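Local coordinates for Tol-Pal system protein TolB (Acinetobacter baumannii, PDB 7MX5) that probably acts as the periplasmic component of the Tol-Pal system, which is thought to maintain outer membrane integrity and support its invagination during cell division, at residues A[306-317]-A[348-356]; A[172-181]-A[392-400]. One frame throughout, in Å; residues are numbered along the deposited sequence.

In the fold
The N-terminal strand 6-9 joins the edge of the blade begun by 352-353; the chain then builds the amino-terminal domain before forming the rest of the six-bladed beta-propeller. Both contacts join innermost strands of neighbouring blades. The first segment reached is 172-181, the inner edge of its blade, whose partner arrives only at the C terminus. Before that, contact 1 closes a short loop: 306-317, the inner hairpin of one blade, meets 348-356, which begins the next. Segment 392-400 then completes contact 2 and with it the ring, so the small loop lies within the large one. The contacts, about 12 Å apart between centres, are joined through Glu349, which forms a salt bridge with Arg393 and probably a hydrogen bond to Glu394 N.

Contact 1 of 2, residues A[306-317]-A[348-356]; sequences RGTLSADGKKIA and DESPSFSPN
Arg306 and Ser350 bring the backbones to a CA-CA distance of 4.7 Å, and from there the segments advance in the same sense, Thr308 beside Ser352 and Ser310 beside Phe353, without backbone hydrogen bonds between them. Instead, 306-317 folds on itself as a hairpin, Thr308 and Ala317 forming a hydrogen-bonded antiparallel pair. Phe353 presses its ring against this hairpin. The CB of Ser310 lies over one ring face, 3.9 Å from the centroid and 16° off the normal, a CH-pi contact, while Thr308 O sits in plane at the edge. Ala317 CB reaches Phe353 CE2 at 3.5 Å, where a small methyl suits the tight fit. Lys315 lends its CB to the ring and sends its amine off to Asp333. Ser310 has a second task: with OG set between the backbone N and the carbonyl carbon (chi1 66°), the hydroxyl turns from the ring into the hairpin loop, taking the N-H of Lys315 and donating to Asp312 OD1 at 2.7 Å. That oxygen also accepts from Lys314 N, making an Asx turn. Farther back along the strands, Thr308 CG2 rests on Pro351 O at 3.3 Å, and the Pro351 ring packs against Ala317. Ser350 OG stands 3.2 Å from Arg306 O and shares a water with Gly307 O. At the start of both segments, Asp348 OD2 lies 2.9 Å from Arg306 NH1, over the guanidinium face, where no N-H points at it, so the salt bridge is one of charge alone; the two planes are 83° apart. Arg306 NE pairs with Glu262. Parallel innermost strands of adjacent blades, joined by side chains rather than by a continuous sheet, are the hallmark of a beta-propeller.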
# COMPACT_ATOMS: atom_id res chain seq x y z
N ARG A 306 0.19 3.44 16.18
CA ARG A 306 0.53 2.76 14.93
C ARG A 306 0.40 3.71 13.73
O ARG A 306 -0.22 3.40 12.72
CB ARG A 306 -0.33 1.51 14.73
CG ARG A 306 0.09 0.32 15.59
CD ARG A 306 -0.46 0.41 17.01
NE ARG A 306 0.49 -0.06 18.00
CZ ARG A 306 0.25 -0.10 19.31
NH1 ARG A 306 -0.90 0.30 19.82
NH2 ARG A 306 1.20 -0.55 20.13
N GLY A 307 1.02 4.89 13.86
CA GLY A 307 0.96 5.87 12.80
C GLY A 307 1.98 5.60 11.71
O GLY A 307 3.07 5.09 11.95
N THR A 308 1.60 5.96 10.48
CA THR A 308 2.49 5.88 9.34
C THR A 308 2.32 7.14 8.50
O THR A 308 1.26 7.77 8.51
CB THR A 308 2.23 4.63 8.49
OG1 THR A 308 3.14 4.60 7.39
CG2 THR A 308 0.80 4.62 7.96
N LEU A 309 3.38 7.51 7.78
CA LEU A 309 3.43 8.77 7.06
C LEU A 309 3.10 8.56 5.59
O LEU A 309 3.50 7.57 4.98
CB LEU A 309 4.82 9.40 7.18
CG LEU A 309 5.21 10.03 8.52
CD1 LEU A 309 4.03 10.75 9.15
CD2 LEU A 309 5.78 8.99 9.46
N SER A 310 2.37 9.51 5.02
CA SER A 310 2.17 9.55 3.58
C SER A 310 3.46 10.00 2.90
O SER A 310 4.28 10.71 3.48
CB SER A 310 1.02 10.48 3.21
OG SER A 310 1.33 11.83 3.52
N ALA A 311 3.63 9.57 1.65
CA ALA A 311 4.86 9.89 0.92
C ALA A 311 5.04 11.40 0.78
O ALA A 311 6.16 11.91 0.83
CB ALA A 311 4.84 9.22 -0.46
N ASP A 312 3.93 12.13 0.61
CA ASP A 312 4.02 13.59 0.53
C ASP A 312 4.41 14.21 1.86
O ASP A 312 5.01 15.29 1.89
CB ASP A 312 2.69 14.16 0.03
CG ASP A 312 1.52 13.78 0.92
OD1 ASP A 312 1.52 14.13 2.12
OD2 ASP A 312 0.58 13.12 0.42
N GLY A 313 4.08 13.55 2.97
CA GLY A 313 4.45 14.04 4.28
C GLY A 313 3.44 14.94 4.95
O GLY A 313 3.79 15.61 5.93
N LYS A 314 2.19 14.97 4.47
CA LYS A 314 1.16 15.81 5.06
C LYS A 314 0.04 15.02 5.72
O LYS A 314 -0.89 15.64 6.25
CB LYS A 314 0.57 16.75 3.99
CG LYS A 314 1.53 17.13 2.88
CD LYS A 314 1.41 18.61 2.52
CE LYS A 314 2.48 19.02 1.53
NZ LYS A 314 3.82 18.52 1.92
N LYS A 315 0.10 13.69 5.71
CA LYS A 315 -0.97 12.87 6.25
C LYS A 315 -0.39 11.77 7.14
O LYS A 315 0.76 11.36 6.98
CB LYS A 315 -1.82 12.23 5.15
CG LYS A 315 -2.33 13.21 4.10
CD LYS A 315 -3.65 13.83 4.53
CE LYS A 315 -4.27 14.64 3.40
NZ LYS A 315 -5.02 15.82 3.91
N ILE A 316 -1.21 11.31 8.08
CA ILE A 316 -0.85 10.23 8.99
C ILE A 316 -2.00 9.23 9.02
O ILE A 316 -3.13 9.59 9.35
CB ILE A 316 -0.56 10.73 10.41
CG1 ILE A 316 0.74 11.53 10.46
CG2 ILE A 316 -0.50 9.57 11.39
CD1 ILE A 316 1.03 12.16 11.81
N ALA A 317 -1.71 7.98 8.66
CA ALA A 317 -2.65 6.88 8.85
C ALA A 317 -2.32 6.19 10.16
O ALA A 317 -1.17 5.81 10.40
CB ALA A 317 -2.58 5.88 7.69
N ASP A 348 -5.38 -3.92 16.09
CA ASP A 348 -4.52 -2.81 16.48
C ASP A 348 -3.19 -2.99 15.75
O ASP A 348 -2.19 -3.47 16.29
CB ASP A 348 -4.34 -2.77 17.99
CG ASP A 348 -3.39 -1.69 18.45
OD1 ASP A 348 -3.39 -0.60 17.84
OD2 ASP A 348 -2.64 -1.93 19.42
N GLU A 349 -3.19 -2.60 14.47
CA GLU A 349 -2.07 -2.86 13.58
C GLU A 349 -1.88 -1.68 12.65
O GLU A 349 -2.83 -0.98 12.30
CB GLU A 349 -2.31 -4.15 12.78
CG GLU A 349 -1.10 -4.69 12.05
CD GLU A 349 -1.15 -6.20 11.90
OE1 GLU A 349 -0.92 -6.91 12.90
OE2 GLU A 349 -1.43 -6.68 10.78
N SER A 350 -0.63 -1.47 12.24
CA SER A 350 -0.29 -0.28 11.46
C SER A 350 -0.91 -0.34 10.07
O SER A 350 -0.84 -1.39 9.41
CB SER A 350 1.23 -0.14 11.35
OG SER A 350 1.61 1.21 11.22
N PRO A 351 -1.52 0.73 9.59
CA PRO A 351 -1.92 0.82 8.19
C PRO A 351 -0.72 1.19 7.33
O PRO A 351 0.40 1.34 7.81
CB PRO A 351 -2.99 1.92 8.18
CG PRO A 351 -3.05 2.47 9.59
CD PRO A 351 -1.87 1.95 10.34
N SER A 352 -0.97 1.33 6.03
CA SER A 352 0.10 1.66 5.09
C SER A 352 -0.46 2.50 3.95
O SER A 352 -1.43 2.10 3.30
CB SER A 352 0.77 0.40 4.55
OG SER A 352 2.08 0.67 4.07
N PHE A 353 0.16 3.66 3.72
CA PHE A 353 -0.27 4.56 2.66
C PHE A 353 0.20 4.05 1.30
O PHE A 353 1.28 3.47 1.17
CB PHE A 353 0.29 5.96 2.90
CG PHE A 353 -0.67 6.89 3.58
CD1 PHE A 353 -1.86 7.25 2.96
CD2 PHE A 353 -0.38 7.42 4.82
CE1 PHE A 353 -2.75 8.12 3.59
CE2 PHE A 353 -1.26 8.29 5.45
CZ PHE A 353 -2.44 8.64 4.83
N SER A 354 -0.62 4.29 0.29
CA SER A 354 -0.18 4.06 -1.08
C SER A 354 0.73 5.20 -1.52
O SER A 354 0.65 6.31 -0.99
CB SER A 354 -1.38 3.95 -2.01
OG SER A 354 -2.06 5.19 -2.13
N PRO A 355 1.62 4.95 -2.48
CA PRO A 355 2.56 6.00 -2.91
C PRO A 355 1.91 7.32 -3.29
O PRO A 355 2.51 8.38 -3.06
CB PRO A 355 3.28 5.36 -4.11
CG PRO A 355 3.19 3.90 -3.87
CD PRO A 355 1.96 3.63 -3.05
N ASN A 356 0.71 7.30 -3.86
CA ASN A 356 0.03 8.54 -4.23
C ASN A 356 -0.75 9.17 -3.08
O ASN A 356 -1.30 10.26 -3.24
CB ASN A 356 -0.89 8.31 -5.43
CG ASN A 356 -2.01 7.31 -5.15
OD1 ASN A 356 -2.30 6.98 -4.00
ND2 ASN A 356 -2.64 6.83 -6.21
O HOH W 1 3.48 2.15 12.50
O HOH W 2 1.88 11.00 -0.95

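Contact 2 of 2, residues A[172-181]-A[392-400]; sequences ILSPAWTPDA and VREPAWAPK
Glu394 reaches across to Ser174 and engages it with both carboxylate oxygens, between strands that run only 10° from parallel with axes 6.5 Å apart. Ser174 N donates to Glu394 OE1 at 3.1 Å in an almost straight bond, and Ser174 OG donates to Glu394 OE2 at 3.0 Å; both donors come from above the carboxylate plane. A glutamate suits this place because its chain, extended beyond CG, spans the gap. OE1 also accepts from a water that donates to Ile172 O, and Arg141 makes a long, weak ion pair with it. A second water donates to Pro175 O and, weakly, to Glu394 O. The C-terminal strand here is the innermost of a blade otherwise built from 135-168, the Velcro closure of the propeller, and 172-177 opens the following blade. Farther along, Trp177 NE1 lies 2.5 Å from Ala396 O, but the N-H...O angle of 130° leaves only a weak hydrogen bond, and the short distance should be read with caution. The same indole receives Ala398 CB over the centre of its six-membered ring, 3.5 Å from the centroid; a bare methyl lets the chain come this close. Pro399 CD packs at 3.5 Å against Trp177 CB.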
# COMPACT_ATOMS: atom_id res chain seq x y z
N ILE A 172 6.81 -14.58 11.53
CA ILE A 172 7.44 -13.58 10.66
C ILE A 172 6.61 -12.31 10.78
O ILE A 172 5.41 -12.32 10.48
CB ILE A 172 7.52 -14.05 9.20
CG1 ILE A 172 8.49 -15.23 9.07
CG2 ILE A 172 7.95 -12.90 8.30
CD1 ILE A 172 8.45 -15.90 7.71
N LEU A 173 7.24 -11.23 11.23
CA LEU A 173 6.51 -10.02 11.60
C LEU A 173 7.11 -8.79 10.92
O LEU A 173 8.30 -8.74 10.61
CB LEU A 173 6.52 -9.80 13.12
CG LEU A 173 6.31 -11.03 14.01
CD1 LEU A 173 6.71 -10.71 15.45
CD2 LEU A 173 4.87 -11.50 13.95
N SER A 174 6.24 -7.80 10.70
CA SER A 174 6.58 -6.44 10.31
C SER A 174 7.44 -6.36 9.05
O SER A 174 8.63 -6.05 9.14
CB SER A 174 7.30 -5.74 11.47
OG SER A 174 6.54 -5.80 12.66
N PRO A 175 6.87 -6.63 7.88
CA PRO A 175 7.62 -6.36 6.64
C PRO A 175 7.74 -4.86 6.41
O PRO A 175 6.76 -4.12 6.52
CB PRO A 175 6.77 -7.04 5.55
CG PRO A 175 5.64 -7.71 6.24
CD PRO A 175 5.53 -7.17 7.62
N ALA A 176 8.95 -4.42 6.09
CA ALA A 176 9.24 -3.00 5.87
C ALA A 176 9.98 -2.84 4.55
O ALA A 176 10.95 -3.56 4.29
CB ALA A 176 10.06 -2.42 7.02
N TRP A 177 9.53 -1.89 3.73
CA TRP A 177 10.09 -1.69 2.41
C TRP A 177 11.28 -0.74 2.47
O TRP A 177 11.23 0.30 3.14
CB TRP A 177 9.02 -1.13 1.46
CG TRP A 177 8.09 -2.16 0.93
CD1 TRP A 177 6.84 -2.46 1.41
CD2 TRP A 177 8.31 -3.03 -0.18
NE1 TRP A 177 6.28 -3.46 0.66
CE2 TRP A 177 7.16 -3.84 -0.32
CE3 TRP A 177 9.38 -3.21 -1.07
CZ2 TRP A 177 7.05 -4.81 -1.31
CZ3 TRP A 177 9.26 -4.18 -2.06
CH2 TRP A 177 8.10 -4.96 -2.17
N THR A 178 12.35 -1.10 1.77
CA THR A 178 13.48 -0.21 1.62
C THR A 178 13.09 0.97 0.74
O THR A 178 12.19 0.85 -0.10
CB THR A 178 14.68 -0.98 1.04
OG1 THR A 178 15.78 -0.91 1.96
CG2 THR A 178 15.11 -0.42 -0.30
N PRO A 179 13.72 2.14 0.94
CA PRO A 179 13.26 3.37 0.25
C PRO A 179 13.03 3.23 -1.25
O PRO A 179 12.05 3.77 -1.76
CB PRO A 179 14.38 4.37 0.55
CG PRO A 179 15.07 3.87 1.75
CD PRO A 179 14.78 2.41 1.93
N ASP A 180 13.90 2.53 -1.97
CA ASP A 180 13.72 2.33 -3.40
C ASP A 180 13.02 1.03 -3.73
O ASP A 180 12.98 0.64 -4.91
CB ASP A 180 15.08 2.42 -4.12
CG ASP A 180 16.10 1.44 -3.58
OD1 ASP A 180 15.74 0.30 -3.22
OD2 ASP A 180 17.29 1.81 -3.51
N ALA A 181 12.46 0.34 -2.73
CA ALA A 181 11.66 -0.87 -2.90
C ALA A 181 12.43 -2.00 -3.58
O ALA A 181 11.82 -2.91 -4.14
CB ALA A 181 10.37 -0.58 -3.68
N VAL A 392 -4.54 -12.45 7.02
CA VAL A 392 -3.51 -11.61 6.42
C VAL A 392 -3.21 -10.47 7.38
O VAL A 392 -4.13 -9.80 7.86
CB VAL A 392 -3.94 -11.07 5.05
CG1 VAL A 392 -2.74 -10.91 4.14
CG2 VAL A 392 -4.97 -12.00 4.42
N ARG A 393 -1.93 -10.24 7.66
CA ARG A 393 -1.52 -9.27 8.67
C ARG A 393 -0.36 -8.44 8.17
O ARG A 393 0.41 -8.85 7.30
CB ARG A 393 -1.14 -9.96 9.99
CG ARG A 393 -2.13 -11.01 10.46
CD ARG A 393 -3.25 -10.37 11.26
NE ARG A 393 -2.75 -9.39 12.21
CZ ARG A 393 -2.70 -9.58 13.52
NH1 ARG A 393 -3.13 -10.70 14.07
NH2 ARG A 393 -2.21 -8.61 14.29
N GLU A 394 -0.24 -7.24 8.75
CA GLU A 394 0.89 -6.33 8.61
C GLU A 394 1.22 -6.03 7.15
O GLU A 394 2.30 -6.42 6.67
CB GLU A 394 2.12 -6.92 9.32
CG GLU A 394 2.23 -6.51 10.78
CD GLU A 394 3.17 -7.41 11.56
OE1 GLU A 394 3.32 -8.60 11.19
OE2 GLU A 394 3.75 -6.94 12.56
N PRO A 395 0.35 -5.34 6.42
CA PRO A 395 0.67 -4.98 5.04
C PRO A 395 1.63 -3.80 4.99
O PRO A 395 1.73 -2.99 5.91
CB PRO A 395 -0.69 -4.60 4.45
CG PRO A 395 -1.46 -4.08 5.62
CD PRO A 395 -0.99 -4.88 6.82
N ALA A 396 2.34 -3.71 3.86
CA ALA A 396 3.29 -2.62 3.64
C ALA A 396 3.32 -2.31 2.15
O ALA A 396 3.87 -3.09 1.37
CB ALA A 396 4.68 -2.97 4.16
N TRP A 397 2.72 -1.19 1.76
CA TRP A 397 2.70 -0.78 0.36
C TRP A 397 4.09 -0.33 -0.06
O TRP A 397 4.70 0.53 0.59
CB TRP A 397 1.69 0.34 0.15
CG TRP A 397 1.04 0.34 -1.20
CD1 TRP A 397 1.66 0.24 -2.41
CD2 TRP A 397 -0.37 0.44 -1.47
NE1 TRP A 397 0.73 0.28 -3.42
CE2 TRP A 397 -0.52 0.40 -2.87
CE3 TRP A 397 -1.51 0.56 -0.67
CZ2 TRP A 397 -1.77 0.48 -3.49
CZ3 TRP A 397 -2.74 0.64 -1.28
CH2 TRP A 397 -2.87 0.60 -2.68
N ALA A 398 4.60 -0.89 -1.16
CA ALA A 398 5.92 -0.53 -1.64
C ALA A 398 5.92 0.93 -2.11
O ALA A 398 4.99 1.36 -2.80
CB ALA A 398 6.35 -1.45 -2.78
N PRO A 399 6.94 1.70 -1.76
CA PRO A 399 6.99 3.11 -2.13
C PRO A 399 7.36 3.29 -3.60
O PRO A 399 7.62 2.34 -4.33
CB PRO A 399 8.07 3.67 -1.20
CG PRO A 399 9.00 2.52 -1.02
CD PRO A 399 8.11 1.30 -0.96
N LYS A 400 7.38 4.55 -4.02
CA LYS A 400 7.75 4.91 -5.39
C LYS A 400 8.97 5.81 -5.39
O LYS A 400 9.43 6.27 -4.35
CB LYS A 400 6.58 5.59 -6.10
CG LYS A 400 6.00 4.78 -7.25
CD LYS A 400 5.36 3.49 -6.76
CE LYS A 400 4.64 2.76 -7.88
NZ LYS A 400 3.90 3.71 -8.77
OXT LYS A 400 9.54 6.11 -6.45
O HOH W 3 2.83 -11.16 10.77
O HOH W 4 4.38 -4.18 8.06